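Local coordinates for acyl-CoA hydrolase (Bacillus halodurans, PDB 1VPM), which probably hydrolyses long-chain fatty acyl-CoA thioesters and binds coenzyme A on a hotdog-fold scaffold, at residues T93-Y103 against L151-R162; I50-A58 against T119-V127. All blocks are in the same frame, centred on the assembly; numbering follows the deposited sequence.

Contact 1: T93-Y103 against L151-R162; sequences THTGRTSMEVY and LYETAPARKENR. With COA (coenzyme A), chain D.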
# COMPACT_ATOMS: atom_id res chain seq x y z
N THR A 93 22.44 21.24 -3.02
CA THR A 93 22.94 22.38 -3.75
C THR A 93 23.69 23.34 -2.86
O THR A 93 24.53 24.08 -3.36
CB THR A 93 21.79 23.19 -4.37
OG1 THR A 93 20.80 23.46 -3.40
CG2 THR A 93 21.19 22.43 -5.47
N HIS A 94 23.44 23.29 -1.56
CA HIS A 94 24.01 24.28 -0.59
C HIS A 94 23.66 23.82 0.81
O HIS A 94 22.71 23.11 1.02
CB HIS A 94 23.42 25.70 -0.81
CG HIS A 94 24.15 26.81 -0.11
ND1 HIS A 94 23.65 27.44 1.02
CD2 HIS A 94 25.28 27.49 -0.44
CE1 HIS A 94 24.47 28.42 1.37
NE2 HIS A 94 25.47 28.47 0.52
N THR A 95 24.43 24.26 1.79
CA THR A 95 24.20 23.85 3.17
C THR A 95 24.32 25.03 4.12
O THR A 95 25.00 26.00 3.82
CB THR A 95 25.21 22.76 3.64
OG1 THR A 95 26.54 23.30 3.75
CG2 THR A 95 25.16 21.53 2.75
N GLY A 96 23.68 24.90 5.26
CA GLY A 96 23.90 25.80 6.41
C GLY A 96 24.62 24.98 7.47
O GLY A 96 25.39 24.09 7.14
N ARG A 97 24.28 25.19 8.72
CA ARG A 97 24.95 24.51 9.82
C ARG A 97 24.47 23.08 9.95
O ARG A 97 25.27 22.15 9.98
CB ARG A 97 24.72 25.27 11.13
CG ARG A 97 25.70 24.87 12.21
CD ARG A 97 25.48 25.67 13.52
NE ARG A 97 24.29 25.21 14.25
CZ ARG A 97 24.24 24.15 15.06
NH1 ARG A 97 25.31 23.39 15.29
NH2 ARG A 97 23.09 23.86 15.66
N THR A 98 23.15 22.92 10.03
CA THR A 98 22.51 21.61 10.14
C THR A 98 21.56 21.33 8.99
O THR A 98 20.96 20.25 8.94
CB THR A 98 21.71 21.50 11.45
OG1 THR A 98 20.53 22.32 11.40
CG2 THR A 98 22.60 21.91 12.62
N SER A 99 21.41 22.30 8.09
CA SER A 99 20.41 22.25 7.01
C SER A 99 21.07 22.12 5.65
O SER A 99 22.23 22.51 5.44
CB SER A 99 19.49 23.48 7.08
OG SER A 99 20.18 24.67 6.74
N MSE A 100 20.34 21.49 4.73
CA MSE A 100 20.76 21.29 3.37
C MSE A 100 19.63 21.71 2.45
O MSE A 100 18.48 21.31 2.65
CB MSE A 100 21.01 19.82 3.15
CG MSE A 100 22.17 19.28 3.92
SE MSE A 100 22.11 17.30 4.13
CE MSE A 100 20.78 17.11 5.56
N GLU A 101 19.95 22.52 1.45
CA GLU A 101 19.02 22.71 0.36
C GLU A 101 19.18 21.56 -0.63
O GLU A 101 20.30 21.19 -1.03
CB GLU A 101 19.30 24.04 -0.37
CG GLU A 101 18.29 24.32 -1.45
CD GLU A 101 18.59 25.62 -2.20
OE1 GLU A 101 19.67 25.69 -2.87
OE2 GLU A 101 17.79 26.56 -2.07
N VAL A 102 18.04 20.98 -0.99
CA VAL A 102 17.98 19.90 -1.96
C VAL A 102 17.14 20.36 -3.17
O VAL A 102 16.02 20.87 -3.02
CB VAL A 102 17.43 18.59 -1.36
CG1 VAL A 102 17.33 17.52 -2.44
CG2 VAL A 102 18.29 18.12 -0.20
N TYR A 103 17.75 20.31 -4.33
CA TYR A 103 17.04 20.54 -5.60
C TYR A 103 16.57 19.20 -6.15
O TYR A 103 17.32 18.22 -6.20
CB TYR A 103 17.99 21.25 -6.59
CG TYR A 103 17.51 21.23 -8.03
CD1 TYR A 103 16.57 22.14 -8.48
CD2 TYR A 103 17.99 20.27 -8.93
CE1 TYR A 103 16.12 22.11 -9.82
CE2 TYR A 103 17.58 20.25 -10.26
CZ TYR A 103 16.63 21.12 -10.69
OH TYR A 103 16.27 21.05 -12.01
N LEU A 151 23.51 27.19 -8.86
CA LEU A 151 22.57 26.92 -7.78
C LEU A 151 23.19 27.24 -6.42
O LEU A 151 22.51 27.76 -5.54
CB LEU A 151 22.03 25.51 -7.85
CG LEU A 151 21.18 25.21 -9.09
CD1 LEU A 151 20.64 23.79 -9.11
CD2 LEU A 151 20.05 26.20 -9.25
N TYR A 152 24.46 26.90 -6.22
CA TYR A 152 25.18 27.25 -5.00
C TYR A 152 25.25 28.78 -4.81
O TYR A 152 25.00 29.30 -3.72
CB TYR A 152 26.54 26.54 -5.01
CG TYR A 152 27.40 26.72 -3.78
CD1 TYR A 152 28.16 27.84 -3.63
CD2 TYR A 152 27.46 25.75 -2.79
CE1 TYR A 152 28.96 28.01 -2.53
CE2 TYR A 152 28.27 25.90 -1.68
CZ TYR A 152 29.01 27.05 -1.57
OH TYR A 152 29.81 27.25 -0.50
N GLU A 153 25.58 29.51 -5.87
CA GLU A 153 25.72 30.96 -5.81
C GLU A 153 24.40 31.64 -5.41
O GLU A 153 24.41 32.70 -4.72
CB GLU A 153 26.15 31.52 -7.17
CG GLU A 153 27.62 31.31 -7.52
N THR A 154 23.29 31.06 -5.84
CA THR A 154 21.97 31.65 -5.68
C THR A 154 21.22 31.14 -4.45
O THR A 154 20.14 31.64 -4.16
CB THR A 154 21.09 31.47 -6.95
OG1 THR A 154 21.07 30.08 -7.35
CG2 THR A 154 21.65 32.37 -8.08
N ALA A 155 21.81 30.20 -3.71
CA ALA A 155 21.16 29.57 -2.57
C ALA A 155 20.98 30.57 -1.39
O ALA A 155 19.91 30.57 -0.79
CB ALA A 155 21.94 28.39 -2.12
N PRO A 156 22.00 31.38 -1.07
CA PRO A 156 21.79 32.34 0.04
C PRO A 156 20.56 33.23 -0.09
O PRO A 156 19.82 33.42 0.89
CB PRO A 156 23.10 33.14 0.03
CG PRO A 156 24.10 32.10 -0.40
CD PRO A 156 23.39 31.51 -1.57
N ALA A 157 20.30 33.74 -1.29
CA ALA A 157 19.09 34.52 -1.53
C ALA A 157 17.81 33.72 -1.27
O ALA A 157 16.84 34.26 -0.75
CB ALA A 157 19.07 35.01 -2.92
N ARG A 158 17.78 32.45 -1.67
CA ARG A 158 16.62 31.62 -1.44
C ARG A 158 16.42 31.37 0.03
O ARG A 158 15.27 31.30 0.49
CB ARG A 158 16.73 30.28 -2.21
CG ARG A 158 16.54 30.46 -3.72
CD ARG A 158 16.44 29.14 -4.43
NE ARG A 158 17.63 28.33 -4.32
CZ ARG A 158 18.66 28.41 -5.13
NH1 ARG A 158 18.62 29.21 -6.16
NH2 ARG A 158 19.71 27.67 -4.92
N LYS A 159 17.51 31.21 0.77
CA LYS A 159 17.46 30.97 2.20
C LYS A 159 16.89 32.22 2.90
O LYS A 159 16.05 32.10 3.78
CB LYS A 159 18.84 30.67 2.77
CG LYS A 159 18.74 30.09 4.20
CD LYS A 159 20.10 29.75 4.83
CE LYS A 159 19.96 28.95 6.17
NZ LYS A 159 21.27 28.75 6.89
N GLU A 160 17.31 33.39 2.44
CA GLU A 160 16.79 34.64 2.97
C GLU A 160 15.28 34.75 2.74
O GLU A 160 14.55 35.20 3.64
CB GLU A 160 17.53 35.84 2.35
CG GLU A 160 17.22 37.18 2.98
CD GLU A 160 17.46 37.22 4.50
OE1 GLU A 160 18.36 36.50 5.01
OE2 GLU A 160 16.73 37.97 5.18
N ASN A 161 14.81 34.33 1.56
CA ASN A 161 13.37 34.29 1.28
C ASN A 161 12.60 33.35 2.20
O ASN A 161 11.47 33.66 2.57
CB ASN A 161 13.10 33.98 -0.19
CG ASN A 161 13.53 35.11 -1.10
OD1 ASN A 161 13.95 36.17 -0.64
ND2 ASN A 161 13.44 34.89 -2.42
N ARG A 162 13.17 32.21 2.56
CA ARG A 162 12.50 31.28 3.46
C ARG A 162 12.40 31.89 4.86
O ARG A 162 11.38 31.71 5.53
CB ARG A 162 13.24 29.95 3.52
CG ARG A 162 13.28 29.23 2.18
CD ARG A 162 14.02 27.94 2.22
NE ARG A 162 14.14 27.50 0.83
CZ ARG A 162 15.27 27.35 0.16
NH1 ARG A 162 16.46 27.49 0.75
NH2 ARG A 162 15.21 26.99 -1.09
N1A COA D . 12.47 26.30 6.14
C2A COA D . 13.80 26.28 5.84
N3A COA D . 14.74 26.10 6.87
C4A COA D . 14.31 25.93 8.16
C5A COA D . 12.95 25.96 8.47
C6A COA D . 12.01 26.16 7.45
N6A COA D . 10.71 26.33 7.78
N7A COA D . 12.82 25.79 9.83
C8A COA D . 14.07 25.65 10.36
N9A COA D . 14.99 25.74 9.34
C1B COA D . 16.41 25.46 9.45
C2B COA D . 17.09 26.51 10.30
O2B COA D . 17.31 27.68 9.55
C3B COA D . 18.36 25.78 10.70
O3B COA D . 19.31 26.05 9.69
P3B COA D . 20.89 26.06 9.91
O7A COA D . 21.30 27.45 10.21
O8A COA D . 21.65 25.62 8.73
O9A COA D . 21.18 25.06 11.00
C4B COA D . 17.90 24.32 10.78
O4B COA D . 16.60 24.29 10.20
C5B COA D . 17.78 23.78 12.21
O5B COA D . 16.88 24.62 12.93
P1A COA D . 17.18 25.23 14.42
O1A COA D . 16.62 26.64 14.49
O2A COA D . 18.65 25.12 14.78
O3A COA D . 16.42 24.26 15.45
P2A COA D . 14.84 23.90 15.52
O4A COA D . 14.02 25.17 15.33
O5A COA D . 14.63 23.16 16.82
O6A COA D . 14.56 22.86 14.30
CBP COA D . 13.08 22.06 12.60
CCP COA D . 13.90 23.24 13.10
CDP COA D . 12.75 22.25 11.12
CEP COA D . 13.97 20.80 12.76
CAP COA D . 11.78 21.94 13.44
OAP COA D . 10.94 23.09 13.44
C9P COA D . 10.99 20.71 13.02
O9P COA D . 11.42 19.48 13.55
N8P COA D . 9.97 20.79 12.15
C7P COA D . 9.30 19.55 11.82
C6P COA D . 10.10 18.75 10.78
C5P COA D . 9.34 17.50 10.37
O5P COA D . 9.14 16.62 11.24
N4P COA D . 8.91 17.42 9.11
C3P COA D . 8.24 16.24 8.63
C2P COA D . 6.71 16.28 8.54
S1P COA D . 5.70 17.00 9.90
O HOH W 1 19.18 27.99 0.10
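In this hotdog-fold thioesterase, the C-terminal helix 146-166 lies on the outer side of the sheet, and a salt-bridge network at Glu101 with Arg158 and Arg162 fastens it to the hairpin of strands 85-95 and 99-109. The carboxylate of Glu101 is carried out from the strand on an extended chain, CG anti to the backbone N (chi1 -176°). Arg158 grips it side-on with two nitrogens: NH2 donates to Glu101 OE1 and NE to Glu101 OE2, the latter at 2.9 Å and nearly straight, both on the syn side. Arg162 NH2 comes instead to the anti lone pair of Glu101 OE2, at 2.8 Å, its guanidinium turned 84° from the carboxylate plane. The anti lone pair of OE1 takes the hydroxyl of Thr93 OG1 at 2.6 Å, and each oxygen thus accepts at least two bonds. An alanine in place of Glu101 would probably leave the two guanidinium groups without their shared anion and the hydroxyl of Thr93 without its acceptor, though Arg162 would keep Asp72 as a second partner. Beside the network, His94 packs on the helix: Ala155 CB sits over one face of its imidazole, 3.8 Å from the centroid, while its own edge points into the face of Tyr152 in a T-shaped pair with planes at 66°. At the far end Leu151 CD1 lies over one face of the Tyr103 ring, whose OH bonds to Glu121. Toward the hairpin turn the same surfaces meet coenzyme A. Thr98 OG1 and Ser99 OG bond to its 3'-phosphate, and Lys159, fully extended, brings NZ to 3.6 Å from O7A of that phosphate.

Contact 2: I50-A58 against T119-V127; sequences IDEIAALTA and TTESFLTMV. With COA (coenzyme A), chain D.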
# COMPACT_ATOMS: atom_id res chain seq x y z
N ILE A 50 8.94 13.41 -4.52
CA ILE A 50 9.92 14.47 -4.40
C ILE A 50 10.57 14.46 -3.00
O ILE A 50 11.79 14.52 -2.87
CB ILE A 50 9.27 15.85 -4.68
CG1 ILE A 50 9.01 16.06 -6.17
CG2 ILE A 50 10.11 17.03 -4.15
CD1 ILE A 50 8.10 17.17 -6.45
N ASP A 51 9.77 14.35 -1.95
CA ASP A 51 10.33 14.30 -0.59
C ASP A 51 11.12 13.02 -0.39
O ASP A 51 12.15 13.05 0.28
CB ASP A 51 9.23 14.36 0.44
CG ASP A 51 9.77 14.51 1.84
OD1 ASP A 51 10.22 15.67 2.11
OD2 ASP A 51 9.73 13.53 2.64
N GLU A 52 10.69 11.90 -0.95
CA GLU A 52 11.39 10.62 -0.80
C GLU A 52 12.79 10.75 -1.34
O GLU A 52 13.77 10.32 -0.69
CB GLU A 52 10.62 9.50 -1.54
CG GLU A 52 11.12 8.13 -1.31
CD GLU A 52 10.35 7.06 -2.10
OE1 GLU A 52 9.11 7.20 -2.28
OE2 GLU A 52 11.03 6.12 -2.54
N ILE A 53 12.90 11.32 -2.53
CA ILE A 53 14.22 11.42 -3.17
C ILE A 53 15.04 12.47 -2.41
O ILE A 53 16.24 12.34 -2.26
CB ILE A 53 14.16 11.63 -4.68
CG1 ILE A 53 15.52 11.34 -5.33
CG2 ILE A 53 13.69 12.91 -5.06
CD1 ILE A 53 15.49 11.21 -6.79
N ALA A 54 14.41 13.50 -1.91
CA ALA A 54 15.14 14.49 -1.15
C ALA A 54 15.73 13.96 0.14
O ALA A 54 16.83 14.34 0.52
CB ALA A 54 14.29 15.71 -0.90
N ALA A 55 14.97 13.14 0.83
CA ALA A 55 15.40 12.47 2.07
C ALA A 55 16.59 11.58 1.76
O ALA A 55 17.57 11.60 2.50
CB ALA A 55 14.30 11.66 2.65
N LEU A 56 16.50 10.77 0.69
CA LEU A 56 17.63 9.93 0.31
C LEU A 56 18.89 10.72 0.02
O LEU A 56 19.98 10.38 0.50
CB LEU A 56 17.25 9.02 -0.88
CG LEU A 56 16.35 7.81 -0.62
CD1 LEU A 56 15.75 7.34 -1.91
CD2 LEU A 56 17.14 6.69 0.06
N THR A 57 18.72 11.77 -0.76
CA THR A 57 19.80 12.68 -1.09
C THR A 57 20.49 13.28 0.15
O THR A 57 21.74 13.29 0.28
CB THR A 57 19.26 13.75 -2.03
OG1 THR A 57 18.72 13.08 -3.22
CG2 THR A 57 20.34 14.75 -2.42
N ALA A 58 19.68 13.78 1.06
CA ALA A 58 20.18 14.45 2.25
C ALA A 58 20.83 13.43 3.19
O ALA A 58 21.86 13.70 3.79
CB ALA A 58 19.02 15.18 2.94
N THR A 119 8.14 17.91 -15.60
CA THR A 119 6.91 17.93 -14.84
C THR A 119 6.97 19.06 -13.82
O THR A 119 6.09 19.90 -13.72
CB THR A 119 6.77 16.65 -14.01
OG1 THR A 119 6.92 15.52 -14.87
CG2 THR A 119 5.41 16.59 -13.34
N THR A 120 8.04 19.05 -13.04
CA THR A 120 8.28 20.16 -12.12
C THR A 120 9.70 20.12 -11.58
O THR A 120 10.48 19.21 -11.83
CB THR A 120 7.29 20.10 -10.97
OG1 THR A 120 7.27 21.37 -10.24
CG2 THR A 120 7.64 18.95 -10.09
N GLU A 121 10.04 21.20 -10.89
CA GLU A 121 11.30 21.36 -10.16
C GLU A 121 10.99 21.97 -8.82
O GLU A 121 10.08 22.80 -8.70
CB GLU A 121 12.23 22.31 -10.92
CG GLU A 121 12.63 21.88 -12.30
CD GLU A 121 13.45 22.93 -13.03
OE1 GLU A 121 12.82 23.94 -13.41
OE2 GLU A 121 14.66 22.73 -13.23
N SER A 122 11.79 21.65 -7.83
CA SER A 122 11.53 22.18 -6.52
C SER A 122 12.82 22.23 -5.68
O SER A 122 13.79 21.61 -6.01
CB SER A 122 10.40 21.32 -5.92
OG SER A 122 10.77 20.56 -4.81
N PHE A 123 12.82 23.09 -4.69
CA PHE A 123 13.83 23.08 -3.61
C PHE A 123 13.19 22.72 -2.28
O PHE A 123 12.05 23.14 -1.99
CB PHE A 123 14.45 24.45 -3.42
CG PHE A 123 15.23 24.94 -4.60
CD1 PHE A 123 16.54 24.49 -4.81
CD2 PHE A 123 14.72 25.90 -5.44
CE1 PHE A 123 17.30 24.96 -5.91
CE2 PHE A 123 15.46 26.35 -6.50
CZ PHE A 123 16.76 25.88 -6.73
N LEU A 124 13.86 21.85 -1.52
CA LEU A 124 13.49 21.55 -0.19
C LEU A 124 14.60 21.88 0.80
O LEU A 124 15.79 22.00 0.43
CB LEU A 124 13.19 20.06 -0.08
CG LEU A 124 12.02 19.51 -0.88
CD1 LEU A 124 12.47 19.17 -2.29
CD2 LEU A 124 11.41 18.23 -0.23
N THR A 125 14.21 22.03 2.04
CA THR A 125 15.19 22.22 3.11
C THR A 125 15.09 21.00 4.02
O THR A 125 14.05 20.77 4.70
CB THR A 125 14.95 23.51 3.89
OG1 THR A 125 15.10 24.66 3.03
CG2 THR A 125 15.98 23.63 5.01
N MSE A 126 16.21 20.26 4.10
CA MSE A 126 16.30 19.07 4.91
C MSE A 126 17.23 19.35 6.07
O MSE A 126 18.21 20.04 5.89
CB MSE A 126 16.89 17.91 4.08
CG MSE A 126 16.21 17.63 2.74
SE MSE A 126 14.23 17.28 2.98
CE MSE A 126 14.45 15.66 3.95
N VAL A 127 16.93 18.79 7.24
CA VAL A 127 17.73 19.00 8.44
C VAL A 127 18.22 17.67 8.92
O VAL A 127 17.42 16.78 9.10
CB VAL A 127 16.94 19.76 9.53
CG1 VAL A 127 17.76 19.89 10.79
CG2 VAL A 127 16.59 21.15 9.02
N1A COA D . 12.47 26.30 6.14
C2A COA D . 13.80 26.28 5.84
N3A COA D . 14.74 26.10 6.87
C4A COA D . 14.31 25.93 8.16
C5A COA D . 12.95 25.96 8.47
C6A COA D . 12.01 26.16 7.45
N6A COA D . 10.71 26.33 7.78
N7A COA D . 12.82 25.79 9.83
C8A COA D . 14.07 25.65 10.36
N9A COA D . 14.99 25.74 9.34
C1B COA D . 16.41 25.46 9.45
C2B COA D . 17.09 26.51 10.30
O2B COA D . 17.31 27.68 9.55
C3B COA D . 18.36 25.78 10.70
O3B COA D . 19.31 26.05 9.69
P3B COA D . 20.89 26.06 9.91
O7A COA D . 21.30 27.45 10.21
O8A COA D . 21.65 25.62 8.73
O9A COA D . 21.18 25.06 11.00
C4B COA D . 17.90 24.32 10.78
O4B COA D . 16.60 24.29 10.20
C5B COA D . 17.78 23.78 12.21
O5B COA D . 16.88 24.62 12.93
P1A COA D . 17.18 25.23 14.42
O1A COA D . 16.62 26.64 14.49
O2A COA D . 18.65 25.12 14.78
O3A COA D . 16.42 24.26 15.45
P2A COA D . 14.84 23.90 15.52
O4A COA D . 14.02 25.17 15.33
O5A COA D . 14.63 23.16 16.82
O6A COA D . 14.56 22.86 14.30
CBP COA D . 13.08 22.06 12.60
CCP COA D . 13.90 23.24 13.10
CDP COA D . 12.75 22.25 11.12
CEP COA D . 13.97 20.80 12.76
CAP COA D . 11.78 21.94 13.44
OAP COA D . 10.94 23.09 13.44
C9P COA D . 10.99 20.71 13.02
O9P COA D . 11.42 19.48 13.55
N8P COA D . 9.97 20.79 12.15
C7P COA D . 9.30 19.55 11.82
C6P COA D . 10.10 18.75 10.78
C5P COA D . 9.34 17.50 10.37
O5P COA D . 9.14 16.62 11.24
N4P COA D . 8.91 17.42 9.11
C3P COA D . 8.24 16.24 8.63
C2P COA D . 6.71 16.28 8.54
S1P COA D . 5.70 17.00 9.90
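Ile50, Ala54 and Ala58, spaced one helical turn apart, set a row of small and branched side chains against alternate residues of strand 119-127. Ile50 CG2, anti to its backbone N, rests 3.7 Å from Leu124 CD1 and just as near Ser122 OG, while Ile50 CD1 reaches on to Thr120 CG2. Both methyls of Leu124 touch Ala54 CB, CD2 at 3.9 Å; CD1 also meets Ile50, and CD2 lies beside Asp51 OD1. Further along, Ala58 CB packs on Met126 CB at 3.6 Å. Met126 is a selenomethionine whose chain is bent at both chi2 and chi3; the double bend folds it back along the helix, with SE 4.2 Å from Ala54 CB and CE 3.8 Å from Ala55 CA. No hydrogen bond crosses the interface, and all nine touching residues are buried. This is the core of the hotdog fold, in which the long helix 43-62 is wrapped by the curved antiparallel sheet; here the helix axis runs at 46° to the strand, 9.1 Å from it at closest approach. Ala54 and Ala58 present a single CB methyl each to Leu124 and Met126. Partners outside the two segments hold the polar groups of Asp51 and Thr120. Asp51 OD1 bonds to the hydroxyl of Thr68, a residue that binds coenzyme A, while OD2 has a weak bond to Gly44 N of a second subunit. Thr120 OG1 is taken up by the carbonyl of Asp75 on strand 65-75. On the reverse side of the strand, Thr125 and Val127 line the coenzyme A pocket: Thr125 CG2 lies 3.3 Å from adenine atom N3A, and Val127 CG2 is close to the ribose oxygen O4B.

How the contacts relate
The two contacts, their centres about 13 Å apart, use the sheet from both sides: contact 2 seats the central helix on its inner surface, and contact 1 sets the C-terminal helix on its outer one. Strands 99-109 and 116-129 are antiparallel neighbours and join them directly, with Val102 O 2.8 Å from Leu124 N. On the outer face Phe123 links the two, its CD1 3.5 Å from Glu101 CD and its ring in a cation-pi contact with Arg158. Both contacts reach one coenzyme A: 93-103 and Lys159 meet its 3'-phosphate, whereas Arg162 and Thr125 border the adenine, and Val127 the ribose. Thr68 of the same chain and Asp75 and Phe76 of a second subunit also bond to the ligand.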